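Local coordinates for protein putative pyruvate dehydrogenase (Rhodopseudomonas palustris, PDB 3IC3) that is of unknown function, though named a putative pyruvate dehydrogenase, and pairs as a two-subunit assembly of DUF5076 chains built from a strand hairpin and two helices, at residues 41-44 and 45-48; 68-71 and 72-76; 76-79 and 80-84. All blocks are in the same frame, centred on the assembly; numbering follows the deposited sequence. Where two conformers were deposited one is given.

Overall arrangement
The three contacts follow one another along the chain, each at or within a helix. Contact 1 caps the start of helix 46-66, contact 2 caps the start of helix 72-87, and contact 3 continues along that second helix. Contacts 2 and 3 are close, with centres about 11 Å apart; they share L76 and are tied by Y70 OH to R78 NH1 at 2.8 Å, a probable hydrogen bond. Contact 1 stands apart: its centre is about 30 Å from that of contact 2 and about 24 Å from that of contact 3, with nearest atoms about 15 and 12 Å apart. Contacts 1 and 3 both touch the second subunit, and contact 2 reaches it through L76.

Contact 1 of 3, residues 41-44 and 45-48. With EDO (1,2-ethanediol), chain F; EDO (1,2-ethanediol), chain E.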
loop_
_atom_site.group_PDB
_atom_site.type_symbol
_atom_site.label_atom_id
_atom_site.label_comp_id
_atom_site.label_asym_id
_atom_site.label_seq_id
_atom_site.Cartn_x
_atom_site.Cartn_y
_atom_site.Cartn_z
ATOM N N ARG A 41 8.399 -8.406 -6.200
ATOM C CA ARG A 41 8.069 -9.741 -6.715
ATOM C C ARG A 41 7.669 -10.726 -5.607
ATOM O O ARG A 41 6.675 -11.429 -5.760
ATOM C CB ARG A 41 9.252 -10.287 -7.505
ATOM N N ALA A 42 8.385 -10.720 -4.472
ATOM C CA ALA A 42 8.158 -11.698 -3.385
ATOM C C ALA A 42 6.836 -11.533 -2.617
ATOM O O ALA A 42 6.302 -10.428 -2.446
ATOM C CB ALA A 42 9.350 -11.699 -2.395
ATOM N N PHE A 43 6.296 -12.663 -2.164
ATOM C CA PHE A 43 5.071 -12.686 -1.325
ATOM C C PHE A 43 5.410 -12.631 0.174
ATOM O O PHE A 43 4.696 -12.006 0.988
ATOM C CB PHE A 43 4.311 -13.989 -1.612
ATOM C CG PHE A 43 3.153 -14.250 -0.678
ATOM C CD1 PHE A 43 2.127 -13.330 -0.556
ATOM C CD2 PHE A 43 3.072 -15.451 0.032
ATOM C CE1 PHE A 43 1.045 -13.567 0.285
ATOM C CE2 PHE A 43 2.002 -15.696 0.877
ATOM C CZ PHE A 43 0.992 -14.747 1.014
ATOM N N GLU A 44 6.474 -13.342 0.536
ATOM C CA GLU A 44 6.835 -13.575 1.932
ATOM C C GLU A 44 5.775 -14.409 2.673
ATOM O O GLU A 44 5.883 -15.643 2.683
ATOM C CB GLU A 44 7.172 -12.251 2.626
ATOM C CG GLU A 44 8.091 -11.388 1.752
ATOM C CD GLU A 44 9.119 -10.628 2.544
ATOM O OE1 GLU A 44 8.867 -10.367 3.741
ATOM O OE2 GLU A 44 10.180 -10.296 1.970
ATOM N N ASP A 45 4.767 -13.772 3.271
ATOM C CA ASP A 45 3.739 -14.497 4.022
ATOM C C ASP A 45 2.482 -13.643 4.155
ATOM O O ASP A 45 2.547 -12.410 4.075
ATOM C CB ASP A 45 4.270 -14.893 5.402
ATOM C CG ASP A 45 4.896 -13.719 6.135
ATOM O OD1 ASP A 45 4.144 -12.896 6.686
ATOM O OD2 ASP A 45 6.140 -13.593 6.129
ATOM N N PRO A 46 1.325 -14.294 4.361
ATOM C CA PRO A 46 0.079 -13.548 4.386
ATOM C C PRO A 46 0.019 -12.586 5.540
ATOM O O PRO A 46 -0.613 -11.538 5.428
ATOM C CB PRO A 46 -1.008 -14.635 4.524
ATOM C CG PRO A 46 -0.316 -15.873 4.874
ATOM C CD PRO A 46 1.117 -15.753 4.486
ATOM N N GLU A 47 0.683 -12.916 6.648
ATOM C CA GLU A 47 0.621 -12.035 7.821
ATOM C C GLU A 47 1.249 -10.676 7.556
ATOM O O GLU A 47 0.779 -9.675 8.072
ATOM C CB GLU A 47 1.247 -12.681 9.063
ATOM C CG GLU A 47 0.539 -13.967 9.484
ATOM C CD GLU A 47 0.983 -15.219 8.707
ATOM O OE1 GLU A 47 1.855 -15.153 7.803
ATOM O OE2 GLU A 47 0.455 -16.304 9.031
HETATM N N MSE A 48 2.308 -10.638 6.756
HETATM C CA MSE A 48 2.962 -9.371 6.451
HETATM C C MSE A 48 1.994 -8.448 5.709
HETATM O O MSE A 48 1.939 -7.252 5.985
HETATM C CB MSE A 48 4.233 -9.576 5.626
HETATM C CG MSE A 48 5.044 -8.294 5.386
HETATM SE SE MSE A 48 6.061 -8.234 3.716
HETATM C CE MSE A 48 4.594 -8.249 2.424
HETATM C C1 EDO F . 9.148 -15.834 -2.072
HETATM O O1 EDO F . 8.270 -15.415 -1.020
HETATM C C2 EDO F . 8.485 -15.564 -3.418
HETATM O O2 EDO F . 7.082 -15.348 -3.233
HETATM C C1 EDO E . 5.691 -11.824 -10.855
HETATM O O1 EDO E . 5.701 -10.783 -11.833
HETATM C C2 EDO E . 6.535 -11.440 -9.648
HETATM O O2 EDO E . 5.768 -11.601 -8.446
HETATM O O HOH W 1 7.582 -10.660 6.719
#
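From F43, whose ring lies against the start of P46, the backbone turns at E44, where phi is positive (65°), and runs extended through D45 before helix 46-66 begins. D45 is the N-cap of that helix. M48 N donates to D45 OD1 at 2.9 Å, approaching nearly along the C-O axis of the carboxylate with an N-H...O angle of 140°, whereas its backbone bond to D45 O is weak at 3.2 Å. Placing CG between the backbone N and the carbonyl carbon (chi1 50°) is what folds the D45 carboxylate back over the first turn. P46, first in the helix, has no N-H requiring an acceptor.

The F43 ring has D45 C over one face, and its CZ touches P46 CD at 3.6 Å, an apolar contact. W49 of the same chain and Y64 of the second subunit both meet this ring with their planes nearly parallel to it; with S63 of the second subunit also packed on F43, the phenyl group belongs to the subunit interface as well as to the cap. Separately, W49 NE1 donates to F43 O and holds that carbonyl. E44 OE1 approaches M48 SE at 3.5 Å, a doubtful detail because the selenomethionine was deposited in two conformers. Water 1 donates to E44 OE1 at 3.3 Å and, weakly, to D45 OD2, bridging two carboxylates that would otherwise probably repel. On the loop backbone, one ethanediol, probably from the crystallisation liquor, receives two neighbouring amides: F43 N reaches its O2 at 3.0 Å and E44 N its O1 at 3.2 Å.

Contact 2 of 3, residues 68-71 and 72-76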
loop_
_atom_site.group_PDB
_atom_site.type_symbol
_atom_site.label_atom_id
_atom_site.label_comp_id
_atom_site.label_asym_id
_atom_site.label_seq_id
_atom_site.Cartn_x
_atom_site.Cartn_y
_atom_site.Cartn_z
ATOM N N SER A 68 -10.775 16.323 10.304
ATOM C CA SER A 68 -12.227 16.223 10.209
ATOM C C SER A 68 -12.910 16.211 11.570
ATOM O O SER A 68 -12.266 16.261 12.620
ATOM C CB SER A 68 -12.619 14.960 9.417
ATOM O OG SER A 68 -12.579 13.802 10.232
ATOM N N GLU A 69 -14.231 16.119 11.528
ATOM C CA GLU A 69 -15.043 16.091 12.729
ATOM C C GLU A 69 -15.134 14.696 13.353
ATOM O O GLU A 69 -15.671 14.543 14.450
ATOM C CB GLU A 69 -16.460 16.598 12.417
ATOM C CG GLU A 69 -16.531 17.933 11.642
ATOM C CD GLU A 69 -15.638 19.029 12.216
ATOM O OE1 GLU A 69 -16.013 19.636 13.242
ATOM O OE2 GLU A 69 -14.566 19.295 11.616
ATOM N N TYR A 70 -14.623 13.675 12.657
ATOM C CA TYR A 70 -14.670 12.312 13.163
ATOM C C TYR A 70 -13.673 12.013 14.268
ATOM O O TYR A 70 -12.563 12.527 14.269
ATOM C CB TYR A 70 -14.367 11.323 12.026
ATOM C CG TYR A 70 -15.434 11.206 10.975
ATOM C CD1 TYR A 70 -16.765 11.003 11.319
ATOM C CD2 TYR A 70 -15.102 11.236 9.626
ATOM C CE1 TYR A 70 -17.740 10.873 10.357
ATOM C CE2 TYR A 70 -16.070 11.099 8.648
ATOM C CZ TYR A 70 -17.385 10.919 9.018
ATOM O OH TYR A 70 -18.335 10.781 8.040
ATOM N N THR A 71 -14.052 11.113 15.164
ATOM C CA THR A 71 -13.092 10.465 16.048
ATOM C C THR A 71 -12.263 9.485 15.220
ATOM O O THR A 71 -12.612 9.180 14.069
ATOM C CB THR A 71 -13.798 9.686 17.163
ATOM O OG1 THR A 71 -14.620 8.664 16.589
ATOM C CG2 THR A 71 -14.677 10.625 18.033
ATOM N N GLU A 72 -11.161 9.004 15.783
ATOM C CA GLU A 72 -10.373 7.989 15.110
ATOM C C GLU A 72 -11.173 6.715 14.820
ATOM O O GLU A 72 -11.050 6.146 13.727
ATOM C CB GLU A 72 -9.107 7.678 15.904
ATOM C CG GLU A 72 -8.035 8.752 15.728
ATOM C CD GLU A 72 -6.835 8.577 16.654
ATOM O OE1 GLU A 72 -6.725 7.525 17.331
ATOM O OE2 GLU A 72 -5.989 9.502 16.695
ATOM N N ASP A 73 -12.020 6.302 15.763
ATOM C CA ASP A 73 -12.899 5.140 15.553
ATOM C C ASP A 73 -13.864 5.346 14.400
ATOM O O ASP A 73 -14.054 4.436 13.592
ATOM C CB ASP A 73 -13.757 4.854 16.786
ATOM C CG ASP A 73 -12.982 4.235 17.914
ATOM O OD1 ASP A 73 -11.865 3.740 17.672
ATOM O OD2 ASP A 73 -13.511 4.260 19.044
ATOM N N GLU A 74 -14.527 6.503 14.383
ATOM C CA GLU A 74 -15.458 6.858 13.309
ATOM C C GLU A 74 -14.726 6.967 11.968
ATOM O O GLU A 74 -15.232 6.522 10.929
ATOM C CB GLU A 74 -16.156 8.181 13.606
ATOM C CG GLU A 74 -17.119 8.105 14.780
ATOM C CD GLU A 74 -17.556 9.474 15.276
ATOM O OE1 GLU A 74 -16.942 10.502 14.908
ATOM O OE2 GLU A 74 -18.516 9.505 16.054
ATOM N N ALA A 75 -13.555 7.592 11.974
ATOM C CA ALA A 75 -12.755 7.696 10.743
ATOM C C ALA A 75 -12.382 6.310 10.201
ATOM O O ALA A 75 -12.461 6.065 8.992
ATOM C CB ALA A 75 -11.496 8.515 10.988
ATOM N N LEU A 76 -11.980 5.410 11.090
ATOM C CA LEU A 76 -11.622 4.075 10.651
ATOM C C LEU A 76 -12.846 3.361 10.077
ATOM O O LEU A 76 -12.745 2.737 9.039
ATOM C CB LEU A 76 -11.051 3.248 11.780
ATOM C CG LEU A 76 -10.528 1.872 11.391
ATOM C CD1 LEU A 76 -9.360 1.958 10.389
ATOM C CD2 LEU A 76 -10.108 1.192 12.701
#
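T71 closes the loop 68-71 and passes directly into helix 72-87, whose first backbone i to i+4 bond here runs from A75 N to T71 O at 2.8 Å. Its side chain turns inward: with OG1 between the backbone N and the carbonyl carbon (chi1 61°), the hydroxyl oxygen accepts from E74 N at 3.1 Å. E74 returns the favour, its OE1 accepting from T71 N at 3.0 Å along a nearly straight N-H...O line of 166°. These reciprocal bonds make a capping box, satisfying two amides at the helix start with the side chains of residues three apart. The amide of T71 meets OE1 from above the carboxylate plane, 41° out of it.

The same oxygen lies at the edge of the Y70 ring, in its plane, 3.6 Å from CD1, with the carboxylate turned almost perpendicular to the ring. Y70 CB also rests on A75 CB at 4.1 Å. Y70 is held at both ends: an ST turn brings its N to S68 OG at 3.2 Å, while its OH is hydrogen-bonded to R78 NH1, one turn beyond E74. Y64 of helix 46-66 meets the Y70 ring edge-to-face.

Contact 3 of 3, residues 76-79 and 80-84; sequences LERI and VEMFE
E81 OE1 is gripped from two directions: R78 NE forms a salt bridge to it at a long 3.5 Å, and water 2 donates to it at 2.8 Å. The water also accepts, weakly, from R78 NH2, so it links acid and base a second time. Guanidinium and carboxylate planes are 31° apart, and R78 reaches this position through bends at chi2 and chi3, its NH1 being already engaged by Y70. Over one face of the guanidinium lies M82 CE, 3.8 Å from NH2, brought back by a bend at the end of the selenomethionine chain; CE also lies against R78 O at 3.2 Å.

The other carboxylate oxygen of E81, OE2, comes within 2.5 Å of E77 OE2. A separation this short suggests that one acid probably holds a proton and donates it to the other. E77 is bent at chi2 (67°) toward E81, whose chain is extended, and the two carboxylate planes stand 81° apart.

On the apolar side, L76 CG and V80 CG2 lie 4.4 Å apart, and L76 and I79 also rest on helix 46-66. V80 packs on L87 of the second subunit, and F83 meets F83 of that subunit edge-to-face. Beneath all this, V80, E81, M82 and F83 N each donate four residues back, the shortest being F83 N to I79 O at 2.8 Å. Regular i to i+4 bonding, polar and charged side chains on one flank and apolar residues on the other identify an amphipathic alpha-helix at a dimer interface.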
loop_
_atom_site.group_PDB
_atom_site.type_symbol
_atom_site.label_atom_id
_atom_site.label_comp_id
_atom_site.label_asym_id
_atom_site.label_seq_id
_atom_site.Cartn_x
_atom_site.Cartn_y
_atom_site.Cartn_z
ATOM N N LEU A 76 -11.980 5.410 11.090
ATOM C CA LEU A 76 -11.622 4.075 10.651
ATOM C C LEU A 76 -12.846 3.361 10.077
ATOM O O LEU A 76 -12.745 2.737 9.039
ATOM C CB LEU A 76 -11.051 3.248 11.780
ATOM C CG LEU A 76 -10.528 1.872 11.391
ATOM C CD1 LEU A 76 -9.360 1.958 10.389
ATOM C CD2 LEU A 76 -10.108 1.192 12.701
ATOM N N GLU A 77 -13.997 3.478 10.739
ATOM C CA GLU A 77 -15.228 2.888 10.185
ATOM C C GLU A 77 -15.532 3.381 8.765
ATOM O O GLU A 77 -15.878 2.588 7.878
ATOM C CB GLU A 77 -16.429 3.166 11.114
ATOM C CG GLU A 77 -17.801 2.894 10.486
ATOM C CD GLU A 77 -18.086 1.419 10.186
ATOM O OE1 GLU A 77 -17.349 0.551 10.710
ATOM O OE2 GLU A 77 -19.089 1.122 9.451
ATOM N N ARG A 78 -15.410 4.686 8.558
ATOM C CA ARG A 78 -15.649 5.304 7.270
ATOM C C ARG A 78 -14.693 4.780 6.197
ATOM O O ARG A 78 -15.106 4.452 5.077
ATOM C CB ARG A 78 -15.511 6.830 7.367
ATOM C CG ARG A 78 -16.586 7.550 8.138
ATOM C CD ARG A 78 -17.953 7.477 7.477
ATOM N NE ARG A 78 -17.910 7.333 6.023
ATOM C CZ ARG A 78 -17.978 8.326 5.133
ATOM N NH1 ARG A 78 -18.064 9.625 5.493
ATOM N NH2 ARG A 78 -17.941 8.006 3.854
ATOM N N ILE A 79 -13.419 4.705 6.544
ATOM C CA ILE A 79 -12.413 4.153 5.627
ATOM C C ILE A 79 -12.723 2.692 5.255
ATOM O O ILE A 79 -12.683 2.344 4.059
ATOM C CB ILE A 79 -10.985 4.314 6.172
ATOM C CG1 ILE A 79 -10.582 5.795 6.081
ATOM C CG2 ILE A 79 -9.989 3.417 5.380
ATOM C CD1 ILE A 79 -9.414 6.171 6.925
ATOM N N VAL A 80 -13.084 1.877 6.238
ATOM C CA VAL A 80 -13.464 0.490 5.984
ATOM C C VAL A 80 -14.705 0.407 5.081
ATOM O O VAL A 80 -14.756 -0.432 4.192
ATOM C CB VAL A 80 -13.651 -0.324 7.271
ATOM C CG1 VAL A 80 -14.178 -1.729 6.935
ATOM C CG2 VAL A 80 -12.305 -0.418 8.050
ATOM N N GLU A 81 -15.704 1.280 5.303
ATOM C CA GLU A 81 -16.869 1.354 4.406
ATOM C C GLU A 81 -16.479 1.667 2.963
ATOM O O GLU A 81 -16.967 1.040 2.013
ATOM C CB GLU A 81 -17.877 2.409 4.896
ATOM C CG GLU A 81 -18.567 2.019 6.194
ATOM C CD GLU A 81 -19.358 3.167 6.845
ATOM O OE1 GLU A 81 -19.494 4.267 6.268
ATOM O OE2 GLU A 81 -19.856 2.934 7.955
HETATM N N MSE A 82 -15.578 2.626 2.786
HETATM C CA MSE A 82 -15.119 2.973 1.450
HETATM C C MSE A 82 -14.322 1.847 0.795
HETATM O O MSE A 82 -14.503 1.563 -0.391
HETATM C CB MSE A 82 -14.312 4.264 1.479
HETATM C CG MSE A 82 -15.181 5.483 1.694
HETATM SE SE MSE A 82 -14.119 7.097 1.866
HETATM C CE MSE A 82 -14.193 7.269 3.788
ATOM N N PHE A 83 -13.467 1.209 1.583
ATOM C CA PHE A 83 -12.726 -0.009 1.182
ATOM C C PHE A 83 -13.687 -1.089 0.697
ATOM O O PHE A 83 -13.498 -1.668 -0.378
ATOM C CB PHE A 83 -11.908 -0.508 2.388
ATOM C CG PHE A 83 -11.373 -1.912 2.274
ATOM C CD1 PHE A 83 -10.234 -2.188 1.543
ATOM C CD2 PHE A 83 -12.001 -2.965 2.927
ATOM C CE1 PHE A 83 -9.731 -3.473 1.465
ATOM C CE2 PHE A 83 -11.493 -4.275 2.827
ATOM C CZ PHE A 83 -10.378 -4.521 2.101
ATOM N N GLU A 84 -14.735 -1.352 1.481
ATOM C CA GLU A 84 -15.678 -2.402 1.113
ATOM C C GLU A 84 -16.457 -2.076 -0.164
ATOM O O GLU A 84 -16.662 -2.958 -1.017
ATOM C CB GLU A 84 -16.644 -2.742 2.259
ATOM C CG GLU A 84 -15.976 -3.525 3.412
ATOM C CD GLU A 84 -16.945 -4.326 4.275
ATOM O OE1 GLU A 84 -18.189 -4.255 4.098
ATOM O OE2 GLU A 84 -16.457 -5.086 5.146
HETATM O O HOH W 2 -19.243 5.544 3.829
#